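Local coordinates for protein GCN5-related N-acetyltransferase (Streptococcus suis, PDB 3G3S) that probably transfers an acetyl group from acetyl-CoA to an acceptor amine, as a member of the GNAT acetyltransferase family, at residues D145-Y150 and E154-L159. Sequence-based numbering, arbitrary orientation.
Sequences DLVGNY and EQFLDL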
# COMPACT_ATOMS: atom_id res chain seq x y z
N ASP A 145 -19.68 -15.91 -3.87
CA ASP A 145 -19.03 -14.65 -3.50
C ASP A 145 -18.18 -14.75 -2.23
O ASP A 145 -17.44 -13.82 -1.91
CB ASP A 145 -20.06 -13.54 -3.33
CG ASP A 145 -20.68 -13.13 -4.64
OD1 ASP A 145 -20.08 -13.41 -5.71
OD2 ASP A 145 -21.76 -12.52 -4.60
N LEU A 146 -18.29 -15.85 -1.50
CA LEU A 146 -17.43 -16.05 -0.32
C LEU A 146 -15.93 -16.09 -0.73
O LEU A 146 -15.06 -15.64 0.01
CB LEU A 146 -17.82 -17.31 0.41
CG LEU A 146 -19.18 -17.29 1.11
CD1 LEU A 146 -19.48 -18.64 1.75
CD2 LEU A 146 -19.25 -16.15 2.12
N VAL A 147 -15.65 -16.63 -1.93
CA VAL A 147 -14.30 -16.78 -2.44
C VAL A 147 -14.09 -16.38 -3.90
O VAL A 147 -12.95 -16.23 -4.32
CB VAL A 147 -13.86 -18.25 -2.35
CG1 VAL A 147 -14.07 -18.78 -0.94
CG2 VAL A 147 -14.60 -19.13 -3.35
N GLY A 148 -15.18 -16.21 -4.65
CA GLY A 148 -15.11 -15.99 -6.11
C GLY A 148 -14.49 -14.73 -6.65
O GLY A 148 -14.25 -14.63 -7.86
N ASN A 149 -14.23 -13.75 -5.79
CA ASN A 149 -13.62 -12.53 -6.26
C ASN A 149 -12.12 -12.65 -6.38
O ASN A 149 -11.50 -11.81 -7.00
CB ASN A 149 -14.00 -11.37 -5.34
CG ASN A 149 -15.44 -11.03 -5.47
OD1 ASN A 149 -15.91 -10.72 -6.56
ND2 ASN A 149 -16.16 -11.11 -4.37
N TYR A 150 -11.55 -13.70 -5.81
CA TYR A 150 -10.12 -13.91 -5.88
C TYR A 150 -9.81 -14.62 -7.21
O TYR A 150 -10.64 -15.34 -7.74
CB TYR A 150 -9.63 -14.65 -4.62
CG TYR A 150 -9.77 -13.74 -3.41
CD1 TYR A 150 -11.01 -13.52 -2.83
CD2 TYR A 150 -8.67 -13.03 -2.91
CE1 TYR A 150 -11.17 -12.65 -1.74
CE2 TYR A 150 -8.83 -12.15 -1.81
CZ TYR A 150 -10.10 -11.97 -1.25
OH TYR A 150 -10.34 -11.11 -0.20
N GLU A 154 -5.08 -19.95 -4.74
CA GLU A 154 -3.80 -19.51 -4.26
C GLU A 154 -3.91 -18.07 -3.76
O GLU A 154 -3.46 -17.75 -2.65
CB GLU A 154 -2.75 -19.59 -5.40
CG GLU A 154 -2.70 -20.96 -6.15
CD GLU A 154 -2.27 -22.08 -5.26
OE1 GLU A 154 -1.88 -21.80 -4.11
OE2 GLU A 154 -2.28 -23.24 -5.73
N GLN A 155 -4.49 -17.20 -4.58
CA GLN A 155 -4.71 -15.83 -4.16
C GLN A 155 -5.68 -15.78 -2.95
O GLN A 155 -5.43 -15.07 -1.97
CB GLN A 155 -5.25 -15.00 -5.31
CG GLN A 155 -5.08 -13.52 -5.07
CD GLN A 155 -5.77 -12.66 -6.10
OE1 GLN A 155 -6.96 -12.84 -6.40
NE2 GLN A 155 -5.07 -11.65 -6.58
N PHE A 156 -6.76 -16.57 -2.98
CA PHE A 156 -7.69 -16.54 -1.86
C PHE A 156 -6.98 -16.95 -0.58
O PHE A 156 -7.11 -16.28 0.42
CB PHE A 156 -8.89 -17.46 -2.04
CG PHE A 156 -9.77 -17.48 -0.83
CD1 PHE A 156 -10.67 -16.44 -0.62
CD2 PHE A 156 -9.66 -18.49 0.12
CE1 PHE A 156 -11.47 -16.40 0.51
CE2 PHE A 156 -10.47 -18.47 1.26
CZ PHE A 156 -11.35 -17.40 1.46
N LEU A 157 -6.22 -18.03 -0.62
CA LEU A 157 -5.51 -18.47 0.59
C LEU A 157 -4.43 -17.47 1.02
O LEU A 157 -4.19 -17.28 2.20
CB LEU A 157 -4.92 -19.87 0.40
CG LEU A 157 -5.90 -21.04 0.35
CD1 LEU A 157 -5.19 -22.35 0.11
CD2 LEU A 157 -6.72 -21.11 1.63
N ASP A 158 -3.80 -16.79 0.08
CA ASP A 158 -2.78 -15.83 0.40
C ASP A 158 -3.34 -14.54 1.00
O ASP A 158 -2.89 -14.09 2.07
CB ASP A 158 -2.02 -15.52 -0.88
CG ASP A 158 -0.81 -14.65 -0.65
OD1 ASP A 158 -0.18 -14.75 0.44
OD2 ASP A 158 -0.47 -13.87 -1.57
N LEU A 159 -4.35 -13.96 0.34
CA LEU A 159 -4.92 -12.66 0.71
C LEU A 159 -6.29 -12.67 1.37
O LEU A 159 -6.68 -11.68 2.00
CB LEU A 159 -5.03 -11.78 -0.54
CG LEU A 159 -3.77 -11.59 -1.41
CD1 LEU A 159 -4.09 -10.61 -2.54
CD2 LEU A 159 -2.61 -11.09 -0.59
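Phe156 drives its ring edge into the face of Tyr150, a T-shaped pair with centroids 5.3 Å apart and planes at 88°. Its CD1 does the touching, 3.7 Å from Tyr150 CD1 and nearer the rim of the tyrosine ring than its middle. Two neighbours meet the phenyl group in different ways: Tyr150 at its edge, Val147 over one face. That second contact is a CH-pi interaction, with Val147 CG1 4.0 Å from the centroid of the Phe156 ring and 17° off the normal. Reaching both partners depends on Phe156 CG standing anti to its own backbone N (chi1 176°), which swings the ring off the helix toward the loop.

In the fold, this is a loop tucked back against the helix that follows it: 145-150 lies in the loop between helix 131-139 and helix 153-159 and makes a type I turn from Val147 to Tyr150. Strand 170-181 of the mixed sheet of this GNAT fold also reaches the Phe156 side chain, through Ser176 and Ser177.

Tyr150 lies along the helix rather than pointing end-on into it. Its CD2 sits 3.8 Å from Phe156 CA, and farther out Leu159 CB comes to the ring edge, 4.0 Å from Tyr150 CE2. Tyr150 is buried, and its OH hydrogen-bonds to Ser180 OG, which also bonds Leu159 O, tying the ring tip and the last turn of the helix to the same strand.

Gln155 turns its amide nearly perpendicular to the tyrosine ring, OE1 lying 3.4 Å from Tyr150 CA. The same oxygen accepts a hydrogen bond from Ile151 N, holding the amide beside the link between loop and helix.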